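Local atomic coordinates of enolase (alpha proteobacterium BAL199, PDB entry 3UGV), a protein that probably catalyses a magnesium-dependent reaction of the enolase superfamily, in which a proton is removed from the carbon next to a substrate carboxylate. Residues Tyr74-Tyr78 against Phe301-Gly305; Val158-Asn164 against Trp345-Trp351; Lys191-Met197 against Thr220-Phe226; Trp310-Ala314 against Val336-Thr340. All blocks are in the same frame, centred on the assembly; numbering follows the deposited sequence.

Interaction 1: residues Tyr74-Tyr78 against Phe301-Gly305; sequences YLEPY and FMRIG
Met302 touches Leu75 through the root of its side chain: its CB lies 3.6 Å from Leu75 CD2, and the two side chains cross at about a right angle. Beyond CB the methionine has CG wedged between its own backbone N and carbonyl carbon (chi1 86°) and then runs straight, so that the thioether is carried past the turn that follows strand 71-75. There it packs against backbone, with Met302 SD 3.7 Å from Glu76 O and 3.9 Å from Pro77 CA. The methyl at its end reaches the edge of the Tyr78 ring, near the ring plane, with Met302 CE 4.0 Å from Tyr78 CD2. One unbranched side chain thus serves four successive residues, an instance of how enolase-superfamily proteins seat the N-terminal capping domain, here by the end of the last strand of its antiparallel sheet and the loop that follows, on the barrel domain. The side chain of Tyr78 comes, at its nearest atom, about 6 Å from a bound magnesium ion, beside the metal site. Next along the short helix, Arg303 extends from CG to NE and brings NH2 3.7 Å from Tyr78 CE2, at a slant, with ring and guanidinium planes 36° apart. Met302 CE sits over one face of that guanidinium. Arg303 NH1 donates to Glu277 O, while NH2 bonds to Phe117 O of the second subunit, whose ring stacks on Tyr78.

Interaction 2: residues Val158-Asn164 against Trp345-Trp351; sequences VKAYNSN and WLEWQSW
Lys159 sends CG away from its backbone N (chi1 -163°) and then bends at chi3 (55°), which lays the end of its chain over one face of the Trp345 indole. Lys159 CE stands 3.6 Å from the centroid of the six-membered ring of Trp345, a CH-pi contact, and NZ of the same lysine adds a cation-pi contact. In Tyr161, chi1 of 67° sets the ring across the neighbouring strand, with Glu347 CA over one face; the Tyr161 hydroxyl bonds to Lys194. Beneath these side chains runs a parallel ladder pairing Ala160, Tyr161 and Asn162 with Leu346, Glu347 and Trp348. Tyr161 N donates to Leu346 O at 3.0 Å, and Trp348 N to Tyr161 O at 2.9 Å. Strand 158-162 is the first of the barrel and strand 346-348 the last, so this pairing closes the modified (beta/alpha)7beta barrel, as in other members of the superfamily. Trp348 O accepts twice, from Ser163 N and, well above its carbonyl plane, from Ser163 OG. Asn162 OD1 takes Asn164 N in an Asx turn, and the Asn164 amide binds Ser350 twice: Asn164 OD1 accepts from Ser350 N at 2.9 Å on an in-plane lone pair, and its ND2 donates to Ser350 OG at 3.2 Å.

Interaction 3: residues Lys191-Met197 against Thr220-Phe226; sequences KGLKLRM and TALMVDF. With MG (magnesium ion), chain B.
Met197 fits its extended side chain across Val224 at about a right angle: Met197 CE lies 3.6 Å from Val224 CG2, while CG and SD lie against both branches. The root of the methionine covers the ring beside it, Met197 CB over one face of Phe226 in a CH-pi contact. At the far end of the pair the hollow is Gly192. Met223, bent at chi2 and chi3, curls its methyl back over this residue, and Met223 CE comes to 4.4 Å from Gly192 CA; a beta carbon on the glycine would collide with it. Between these ends Leu195 and Val224 lie side by side, and Thr220 CG2 packs 3.9 Å from Leu193 CG. Six backbone bonds join the parallel strands of this beta-alpha-beta unit, whose leucines and Val224 face the outer helices while Lys194, Met223 and Asp225 face the barrel interior. There Asp225 OD2 binds magnesium at 2.0 Å, in a site completed by Glu251, Glu277 and three waters, while Asp225 OD1 accepts from Asn227 N. Lys194 CD rests 3.9 Å from Asp225 CB; Lys194 NZ donates a hydrogen bond to metal-bound water 1 and forms salt bridges with Glu251 and Glu347. A leucine in place of Lys194 would probably deprive Glu347 and Glu251 of the lysine's charge, and water 1 of that donor. The chemistry suggests that lysine and metal together probably offset the clustered carboxylates' negative charge, a water joining them.

Interaction 4: residues Trp310-Ala314 against Val336-Thr340; sequences WMRAA and VMRVT
Trp310 and Thr340 meet with side chains crossing at about a right angle, the hydroxyl lying at the indole edge. Trp310 NE1 donates to Thr340 OG1 at 2.7 Å, with an angle of 162° at the hydrogen and the oxygen almost in the ring plane. The same hydroxyl donates a hydrogen bond to Val336 O, 2.6 Å from Thr340 OG1, from above the carbonyl plane; Val339 N reaches that carbonyl from the opposite face. Val336 comes over the indole instead, its CG2 3.6 Å from the centroid of the five-membered ring of Trp310. Met337 approaches obliquely in a Met-aromatic contact, SD 3.9 Å from Trp310 CZ2. One turn of chain thus meets the indole at both face and edge. A phenylalanine replacing Trp310 would probably leave Thr340 OG1 without its donor and take away part of the surface on which Val336 CG2 rests. Beside Trp310, Met311, bent twice, brings CE 3.7 Å from Val339 CG2 across the same interface. The contact joins helix 306-320 to helix 330-337 and the chain that follows it, with Phe301 of helix 301-304 stacked on Trp310 and touching Val336, and with Met337 packed on Val158 of strand 157-162.

In the fold
From the N terminus, the capping domain supplies the first half of interaction 1, and the chain returns to it only at 301-305, after most of the barrel has been built. Interaction 2 opens at 158-164 within that span and closes at 345-351 beyond it, so the two long loops cross. Interaction 3, between 191-197 and 220-226, is a short local closure lying within both. Interaction 4 follows once interaction 1 is complete and falls within the span of interaction 2, just before the last barrel strand. Lys194 and Arg196 tie interaction 3 to interaction 2, Phe301 links interactions 1 and 4, and Met337 joins interactions 4 and 2; cap, barrel seam and outer helices are thereby connected.

Interaction 1: residues Tyr74-Tyr78 against Phe301-Gly305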
# COMPACT_ATOMS: atom_id res chain seq x y z
N TYR F 74 -6.67 -21.95 37.56
CA TYR F 74 -6.50 -23.23 36.90
C TYR F 74 -6.19 -23.06 35.42
O TYR F 74 -6.48 -22.03 34.82
CB TYR F 74 -7.72 -24.13 37.11
CG TYR F 74 -9.00 -23.61 36.49
CD1 TYR F 74 -9.31 -23.86 35.15
CD2 TYR F 74 -9.90 -22.88 37.24
CE1 TYR F 74 -10.49 -23.39 34.59
CE2 TYR F 74 -11.08 -22.40 36.69
CZ TYR F 74 -11.37 -22.65 35.37
OH TYR F 74 -12.55 -22.17 34.83
N LEU F 75 -5.60 -24.09 34.84
CA LEU F 75 -5.31 -24.13 33.42
C LEU F 75 -6.17 -25.21 32.79
O LEU F 75 -6.47 -26.22 33.44
CB LEU F 75 -3.83 -24.43 33.19
CG LEU F 75 -2.84 -23.29 33.36
CD1 LEU F 75 -1.45 -23.84 33.50
CD2 LEU F 75 -2.91 -22.37 32.17
N GLU F 76 -6.56 -24.99 31.54
CA GLU F 76 -7.27 -26.00 30.76
C GLU F 76 -6.50 -26.25 29.48
O GLU F 76 -6.79 -25.64 28.45
CB GLU F 76 -8.68 -25.51 30.43
CG GLU F 76 -9.43 -24.96 31.62
CD GLU F 76 -10.85 -24.59 31.29
OE1 GLU F 76 -11.70 -25.50 31.23
OE2 GLU F 76 -11.11 -23.38 31.08
N PRO F 77 -5.52 -27.17 29.55
CA PRO F 77 -4.55 -27.39 28.47
C PRO F 77 -4.97 -28.35 27.35
O PRO F 77 -4.15 -28.60 26.46
CB PRO F 77 -3.34 -27.94 29.22
CG PRO F 77 -3.95 -28.73 30.33
CD PRO F 77 -5.23 -27.99 30.73
N TYR F 78 -6.19 -28.88 27.37
CA TYR F 78 -6.72 -29.67 26.25
C TYR F 78 -6.20 -31.10 26.16
O TYR F 78 -6.97 -32.05 26.15
CB TYR F 78 -6.41 -28.97 24.93
CG TYR F 78 -7.38 -27.91 24.51
CD1 TYR F 78 -8.49 -28.23 23.75
CD2 TYR F 78 -7.16 -26.57 24.85
CE1 TYR F 78 -9.38 -27.26 23.35
CE2 TYR F 78 -8.05 -25.58 24.45
CZ TYR F 78 -9.16 -25.93 23.69
OH TYR F 78 -10.07 -24.99 23.27
N PHE F 301 -7.00 -17.41 27.74
CA PHE F 301 -6.13 -16.94 28.83
C PHE F 301 -4.80 -17.68 29.04
O PHE F 301 -3.82 -17.10 29.53
CB PHE F 301 -6.92 -16.82 30.15
CG PHE F 301 -8.00 -15.79 30.09
CD1 PHE F 301 -7.71 -14.45 30.33
CD2 PHE F 301 -9.29 -16.14 29.74
CE1 PHE F 301 -8.69 -13.49 30.25
CE2 PHE F 301 -10.28 -15.18 29.66
CZ PHE F 301 -9.98 -13.86 29.90
N MET F 302 -4.75 -18.95 28.68
CA MET F 302 -3.48 -19.64 28.79
C MET F 302 -2.52 -19.26 27.65
O MET F 302 -1.31 -19.42 27.78
CB MET F 302 -3.65 -21.16 28.87
CG MET F 302 -3.76 -21.83 27.54
SD MET F 302 -3.77 -23.63 27.68
CE MET F 302 -4.25 -24.09 26.02
N ARG F 303 -3.06 -18.71 26.57
CA ARG F 303 -2.25 -18.40 25.39
C ARG F 303 -1.93 -16.91 25.27
O ARG F 303 -0.85 -16.54 24.82
CB ARG F 303 -2.94 -18.88 24.10
CG ARG F 303 -3.10 -20.38 23.98
CD ARG F 303 -3.56 -20.81 22.57
NE ARG F 303 -3.87 -22.24 22.53
CZ ARG F 303 -5.11 -22.75 22.58
NH1 ARG F 303 -6.17 -21.96 22.65
NH2 ARG F 303 -5.29 -24.07 22.56
N ILE F 304 -2.87 -16.05 25.65
CA ILE F 304 -2.66 -14.61 25.52
C ILE F 304 -1.70 -14.05 26.57
O ILE F 304 -1.17 -12.95 26.41
CB ILE F 304 -3.99 -13.82 25.58
CG1 ILE F 304 -3.80 -12.41 25.01
CG2 ILE F 304 -4.51 -13.76 27.01
CD1 ILE F 304 -3.92 -12.33 23.49
N GLY F 305 -1.49 -14.80 27.66
CA GLY F 305 -0.62 -14.36 28.74
C GLY F 305 -1.37 -14.00 30.02
O GLY F 305 -1.01 -13.05 30.72

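Interaction 2: residues Val158-Asn164 against Trp345-Trp351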
# COMPACT_ATOMS: atom_id res chain seq x y z
N VAL F 158 -22.28 -10.18 33.02
CA VAL F 158 -21.59 -10.23 31.74
C VAL F 158 -22.36 -11.17 30.82
O VAL F 158 -22.55 -12.34 31.15
CB VAL F 158 -20.16 -10.77 31.87
CG1 VAL F 158 -19.40 -10.56 30.55
CG2 VAL F 158 -19.44 -10.10 33.02
N LYS F 159 -22.82 -10.64 29.68
CA LYS F 159 -23.60 -11.42 28.73
C LYS F 159 -22.76 -12.58 28.26
O LYS F 159 -21.59 -12.41 27.93
CB LYS F 159 -24.03 -10.55 27.54
CG LYS F 159 -25.16 -11.13 26.69
CD LYS F 159 -25.53 -10.22 25.53
CE LYS F 159 -24.29 -9.92 24.70
NZ LYS F 159 -24.53 -8.95 23.59
N ALA F 160 -23.33 -13.78 28.24
CA ALA F 160 -22.56 -14.95 27.82
C ALA F 160 -23.32 -15.76 26.79
O ALA F 160 -24.50 -15.54 26.56
CB ALA F 160 -22.19 -15.81 29.02
N TYR F 161 -22.62 -16.68 26.15
CA TYR F 161 -23.25 -17.63 25.26
C TYR F 161 -22.77 -19.00 25.67
O TYR F 161 -21.69 -19.16 26.24
CB TYR F 161 -22.90 -17.33 23.79
CG TYR F 161 -21.43 -17.55 23.41
CD1 TYR F 161 -21.01 -18.75 22.87
CD2 TYR F 161 -20.48 -16.53 23.55
CE1 TYR F 161 -19.69 -18.94 22.51
CE2 TYR F 161 -19.17 -16.72 23.19
CZ TYR F 161 -18.78 -17.93 22.66
OH TYR F 161 -17.49 -18.14 22.30
N ASN F 162 -23.58 -20.01 25.37
CA ASN F 162 -23.34 -21.34 25.89
C ASN F 162 -22.54 -22.20 24.91
O ASN F 162 -23.06 -22.61 23.87
CB ASN F 162 -24.70 -21.99 26.23
CG ASN F 162 -24.56 -23.28 27.03
OD1 ASN F 162 -23.51 -23.94 27.01
ND2 ASN F 162 -25.62 -23.64 27.74
N SER F 163 -21.29 -22.50 25.24
CA SER F 163 -20.52 -23.41 24.39
C SER F 163 -20.40 -24.84 24.91
O SER F 163 -19.52 -25.58 24.48
CB SER F 163 -19.15 -22.82 24.01
OG SER F 163 -18.29 -22.70 25.13
N ASN F 164 -21.30 -25.25 25.80
CA ASN F 164 -21.23 -26.60 26.36
C ASN F 164 -21.28 -27.74 25.34
O ASN F 164 -20.73 -28.82 25.60
CB ASN F 164 -22.34 -26.83 27.38
CG ASN F 164 -21.89 -26.57 28.81
OD1 ASN F 164 -20.69 -26.50 29.11
ND2 ASN F 164 -22.86 -26.46 29.70
N TRP F 345 -18.74 -10.74 23.91
CA TRP F 345 -19.40 -11.92 24.49
C TRP F 345 -18.45 -12.69 25.39
O TRP F 345 -17.23 -12.76 25.13
CB TRP F 345 -19.87 -12.90 23.41
CG TRP F 345 -21.03 -12.48 22.55
CD1 TRP F 345 -20.97 -11.78 21.38
CD2 TRP F 345 -22.42 -12.79 22.76
NE1 TRP F 345 -22.23 -11.64 20.85
CE2 TRP F 345 -23.14 -12.24 21.68
CE3 TRP F 345 -23.13 -13.46 23.77
CZ2 TRP F 345 -24.53 -12.35 21.57
CZ3 TRP F 345 -24.51 -13.58 23.65
CH2 TRP F 345 -25.20 -13.03 22.56
N LEU F 346 -19.01 -13.30 26.43
CA LEU F 346 -18.27 -14.22 27.28
C LEU F 346 -18.59 -15.66 26.90
O LEU F 346 -19.76 -16.05 26.87
CB LEU F 346 -18.63 -13.99 28.74
CG LEU F 346 -17.85 -14.91 29.68
CD1 LEU F 346 -17.14 -14.12 30.75
CD2 LEU F 346 -18.74 -15.97 30.28
N GLU F 347 -17.58 -16.46 26.59
CA GLU F 347 -17.84 -17.86 26.29
C GLU F 347 -18.06 -18.62 27.58
O GLU F 347 -17.19 -18.61 28.45
CB GLU F 347 -16.69 -18.50 25.52
CG GLU F 347 -16.98 -19.94 25.11
CD GLU F 347 -15.81 -20.61 24.43
OE1 GLU F 347 -15.95 -21.06 23.27
OE2 GLU F 347 -14.73 -20.67 25.06
N TRP F 348 -19.20 -19.29 27.71
CA TRP F 348 -19.48 -20.04 28.93
C TRP F 348 -19.57 -21.53 28.69
O TRP F 348 -20.17 -21.98 27.71
CB TRP F 348 -20.76 -19.53 29.61
CG TRP F 348 -21.12 -20.25 30.91
CD1 TRP F 348 -20.73 -19.90 32.18
CD2 TRP F 348 -21.92 -21.44 31.05
NE1 TRP F 348 -21.25 -20.79 33.09
CE2 TRP F 348 -21.98 -21.74 32.43
CE3 TRP F 348 -22.60 -22.27 30.15
CZ2 TRP F 348 -22.69 -22.84 32.93
CZ3 TRP F 348 -23.31 -23.36 30.65
CH2 TRP F 348 -23.34 -23.64 32.02
N GLN F 349 -18.96 -22.29 29.59
CA GLN F 349 -19.09 -23.74 29.61
C GLN F 349 -18.93 -24.19 31.06
O GLN F 349 -18.37 -23.45 31.87
CB GLN F 349 -18.04 -24.41 28.71
CG GLN F 349 -16.62 -24.37 29.27
CD GLN F 349 -15.96 -23.02 29.15
OE1 GLN F 349 -16.20 -22.26 28.20
NE2 GLN F 349 -15.10 -22.70 30.11
N SER F 350 -19.43 -25.36 31.40
CA SER F 350 -19.34 -25.84 32.79
C SER F 350 -18.40 -27.05 32.94
O SER F 350 -18.50 -27.83 33.89
CB SER F 350 -20.73 -26.15 33.36
OG SER F 350 -21.45 -27.03 32.52
N TRP F 351 -17.48 -27.18 31.99
CA TRP F 351 -16.53 -28.28 31.98
C TRP F 351 -15.68 -28.34 33.24
O TRP F 351 -15.31 -29.43 33.68
CB TRP F 351 -15.65 -28.19 30.74
CG TRP F 351 -16.46 -28.20 29.46
CD1 TRP F 351 -17.79 -28.48 29.33
CD2 TRP F 351 -15.98 -27.91 28.15
NE1 TRP F 351 -18.17 -28.38 28.02
CE2 TRP F 351 -17.08 -28.03 27.27
CE3 TRP F 351 -14.73 -27.56 27.62
CZ2 TRP F 351 -16.97 -27.82 25.90
CZ3 TRP F 351 -14.62 -27.34 26.26
CH2 TRP F 351 -15.73 -27.47 25.41

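Interaction 3: residues Lys191-Met197 against Thr220-Phe226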
# COMPACT_ATOMS: atom_id res chain seq x y z
N LYS F 191 -28.69 -16.03 25.36
CA LYS F 191 -29.08 -15.32 24.15
C LYS F 191 -28.23 -15.75 22.96
O LYS F 191 -28.41 -15.26 21.84
CB LYS F 191 -28.98 -13.81 24.35
CG LYS F 191 -29.81 -13.26 25.51
CD LYS F 191 -29.38 -11.80 25.79
CE LYS F 191 -30.37 -11.00 26.65
NZ LYS F 191 -30.47 -11.46 28.07
N GLY F 192 -27.29 -16.66 23.20
CA GLY F 192 -26.45 -17.17 22.14
C GLY F 192 -25.93 -18.56 22.47
O GLY F 192 -25.76 -18.90 23.63
N LEU F 193 -25.69 -19.35 21.44
CA LEU F 193 -25.23 -20.73 21.59
C LEU F 193 -24.06 -20.88 20.63
O LEU F 193 -24.11 -20.33 19.53
CB LEU F 193 -26.34 -21.70 21.16
CG LEU F 193 -27.64 -21.67 21.95
CD1 LEU F 193 -28.67 -22.58 21.33
CD2 LEU F 193 -27.39 -22.09 23.39
N LYS F 194 -23.01 -21.60 21.01
CA LYS F 194 -22.00 -21.97 20.03
C LYS F 194 -22.40 -23.25 19.30
O LYS F 194 -22.67 -24.28 19.92
CB LYS F 194 -20.62 -22.15 20.64
CG LYS F 194 -19.59 -22.62 19.60
CD LYS F 194 -18.19 -22.28 20.01
CE LYS F 194 -17.90 -20.82 19.77
NZ LYS F 194 -16.63 -20.45 20.45
N LEU F 195 -22.41 -23.19 17.98
CA LEU F 195 -22.76 -24.33 17.15
C LEU F 195 -21.52 -24.80 16.37
O LEU F 195 -20.91 -24.02 15.64
CB LEU F 195 -23.89 -23.92 16.19
CG LEU F 195 -24.35 -24.96 15.18
CD1 LEU F 195 -24.96 -26.12 15.91
CD2 LEU F 195 -25.33 -24.36 14.19
N ARG F 196 -21.14 -26.06 16.53
CA ARG F 196 -19.98 -26.56 15.79
C ARG F 196 -20.37 -27.05 14.40
O ARG F 196 -21.43 -27.67 14.21
CB ARG F 196 -19.26 -27.67 16.56
CG ARG F 196 -18.29 -27.17 17.64
CD ARG F 196 -18.98 -26.78 18.96
NE ARG F 196 -18.02 -26.21 19.91
CZ ARG F 196 -18.25 -26.04 21.21
NH1 ARG F 196 -19.41 -26.42 21.73
NH2 ARG F 196 -17.31 -25.51 22.00
N MET F 197 -19.52 -26.75 13.43
CA MET F 197 -19.74 -27.19 12.05
C MET F 197 -18.50 -27.90 11.51
O MET F 197 -17.41 -27.83 12.10
CB MET F 197 -20.11 -26.01 11.15
CG MET F 197 -21.52 -25.43 11.40
SD MET F 197 -22.11 -24.47 9.97
CE MET F 197 -23.76 -24.02 10.48
N THR F 220 -32.22 -16.15 19.27
CA THR F 220 -31.02 -16.75 19.83
C THR F 220 -29.91 -16.66 18.79
O THR F 220 -30.04 -17.20 17.70
CB THR F 220 -31.22 -18.24 20.18
OG1 THR F 220 -32.32 -18.38 21.08
CG2 THR F 220 -29.99 -18.80 20.84
N ALA F 221 -28.83 -15.95 19.14
CA ALA F 221 -27.67 -15.82 18.27
C ALA F 221 -26.98 -17.17 18.18
O ALA F 221 -26.89 -17.88 19.18
CB ALA F 221 -26.71 -14.77 18.83
N LEU F 222 -26.52 -17.53 16.98
CA LEU F 222 -25.67 -18.71 16.79
C LEU F 222 -24.25 -18.33 16.36
O LEU F 222 -24.05 -17.61 15.37
CB LEU F 222 -26.26 -19.67 15.75
CG LEU F 222 -27.64 -20.22 16.06
CD1 LEU F 222 -28.07 -21.14 14.94
CD2 LEU F 222 -27.61 -20.97 17.38
N MET F 223 -23.28 -18.79 17.13
CA MET F 223 -21.88 -18.59 16.80
C MET F 223 -21.40 -19.92 16.23
O MET F 223 -21.57 -20.96 16.84
CB MET F 223 -21.07 -18.24 18.05
CG MET F 223 -21.35 -16.88 18.66
SD MET F 223 -23.00 -16.73 19.41
CE MET F 223 -22.62 -15.57 20.73
N VAL F 224 -20.80 -19.89 15.06
CA VAL F 224 -20.39 -21.13 14.44
C VAL F 224 -18.88 -21.27 14.48
O VAL F 224 -18.15 -20.34 14.15
CB VAL F 224 -20.94 -21.24 13.01
CG1 VAL F 224 -19.98 -22.00 12.09
CG2 VAL F 224 -22.33 -21.86 13.02
N ASP F 225 -18.41 -22.44 14.91
CA ASP F 225 -16.98 -22.71 15.02
C ASP F 225 -16.60 -23.94 14.20
O ASP F 225 -17.17 -25.02 14.38
CB ASP F 225 -16.61 -22.96 16.48
CG ASP F 225 -15.10 -22.85 16.72
OD1 ASP F 225 -14.28 -23.06 15.79
OD2 ASP F 225 -14.74 -22.54 17.86
N PHE F 226 -15.62 -23.77 13.31
CA PHE F 226 -15.16 -24.88 12.48
C PHE F 226 -13.95 -25.56 13.07
O PHE F 226 -13.52 -26.59 12.58
CB PHE F 226 -14.80 -24.39 11.09
CG PHE F 226 -15.97 -24.16 10.19
CD1 PHE F 226 -16.52 -25.20 9.48
CD2 PHE F 226 -16.49 -22.88 10.03
CE1 PHE F 226 -17.60 -24.98 8.62
CE2 PHE F 226 -17.57 -22.66 9.19
CZ PHE F 226 -18.13 -23.71 8.49
MG MG B . -13.29 -21.91 19.05
O HOH W 1 -14.02 -22.16 21.01
O HOH W 2 -15.37 -25.07 19.35
O HOH W 3 -12.51 -23.80 19.44
O HOH W 4 -12.27 -22.07 17.21

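Interaction 4: residues Trp310-Ala314 against Val336-Thr340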
# COMPACT_ATOMS: atom_id res chain seq x y z
N TRP F 310 -4.11 -10.31 28.70
CA TRP F 310 -5.45 -9.88 28.30
C TRP F 310 -5.58 -8.37 28.35
O TRP F 310 -6.13 -7.76 27.44
CB TRP F 310 -6.52 -10.52 29.18
CG TRP F 310 -7.89 -9.97 28.85
CD1 TRP F 310 -8.42 -8.79 29.28
CD2 TRP F 310 -8.88 -10.56 27.99
NE1 TRP F 310 -9.67 -8.61 28.75
CE2 TRP F 310 -9.97 -9.68 27.96
CE3 TRP F 310 -8.93 -11.74 27.25
CZ2 TRP F 310 -11.13 -9.96 27.22
CZ3 TRP F 310 -10.07 -12.01 26.51
CH2 TRP F 310 -11.15 -11.12 26.50
N MET F 311 -5.08 -7.75 29.43
CA MET F 311 -5.26 -6.31 29.60
C MET F 311 -4.51 -5.55 28.52
O MET F 311 -4.99 -4.53 28.02
CB MET F 311 -4.82 -5.84 31.00
CG MET F 311 -5.64 -6.42 32.18
SD MET F 311 -7.43 -6.32 32.01
CE MET F 311 -7.68 -4.57 31.83
N ARG F 312 -3.33 -6.04 28.15
CA ARG F 312 -2.57 -5.42 27.07
C ARG F 312 -3.29 -5.56 25.74
O ARG F 312 -3.32 -4.63 24.93
CB ARG F 312 -1.16 -6.02 27.01
CG ARG F 312 -0.31 -5.56 28.18
CD ARG F 312 1.00 -6.28 28.29
NE ARG F 312 1.56 -6.14 29.63
CZ ARG F 312 2.82 -6.43 29.96
NH1 ARG F 312 3.67 -6.87 29.05
NH2 ARG F 312 3.21 -6.27 31.21
N ALA F 313 -3.89 -6.73 25.53
CA ALA F 313 -4.60 -7.02 24.30
C ALA F 313 -5.89 -6.22 24.25
O ALA F 313 -6.30 -5.79 23.18
CB ALA F 313 -4.90 -8.52 24.19
N ALA F 314 -6.50 -6.01 25.42
CA ALA F 314 -7.69 -5.16 25.52
C ALA F 314 -7.35 -3.75 25.05
O ALA F 314 -8.18 -3.08 24.43
CB ALA F 314 -8.20 -5.11 26.96
N VAL F 336 -12.28 -9.91 33.91
CA VAL F 336 -11.62 -8.95 33.00
C VAL F 336 -12.60 -8.33 32.02
O VAL F 336 -12.38 -7.21 31.57
CB VAL F 336 -10.42 -9.56 32.21
CG1 VAL F 336 -9.33 -10.01 33.15
CG2 VAL F 336 -10.88 -10.71 31.32
N MET F 337 -13.67 -9.05 31.68
CA MET F 337 -14.69 -8.49 30.78
C MET F 337 -15.37 -7.28 31.40
O MET F 337 -15.87 -6.41 30.68
CB MET F 337 -15.73 -9.53 30.35
CG MET F 337 -15.19 -10.57 29.39
SD MET F 337 -14.99 -9.91 27.73
CE MET F 337 -16.67 -10.08 27.12
N ARG F 338 -15.39 -7.24 32.73
CA ARG F 338 -15.97 -6.11 33.46
C ARG F 338 -15.16 -4.83 33.26
O ARG F 338 -15.68 -3.74 33.44
CB ARG F 338 -16.09 -6.43 34.96
CG ARG F 338 -17.17 -7.45 35.32
CD ARG F 338 -18.57 -6.92 35.03
NE ARG F 338 -18.86 -5.70 35.79
CZ ARG F 338 -20.03 -5.06 35.78
NH1 ARG F 338 -21.04 -5.51 35.05
NH2 ARG F 338 -20.20 -3.95 36.50
N VAL F 339 -13.89 -4.96 32.90
CA VAL F 339 -13.08 -3.77 32.64
C VAL F 339 -12.52 -3.75 31.22
O VAL F 339 -11.59 -3.00 30.94
CB VAL F 339 -11.90 -3.66 33.61
CG1 VAL F 339 -12.42 -3.54 35.03
CG2 VAL F 339 -10.98 -4.87 33.47
N THR F 340 -13.09 -4.56 30.34
CA THR F 340 -12.63 -4.59 28.95
C THR F 340 -13.46 -3.66 28.08
O THR F 340 -14.68 -3.81 27.91
CB THR F 340 -12.64 -6.02 28.40
OG1 THR F 340 -11.71 -6.82 29.13
CG2 THR F 340 -12.28 -6.02 26.92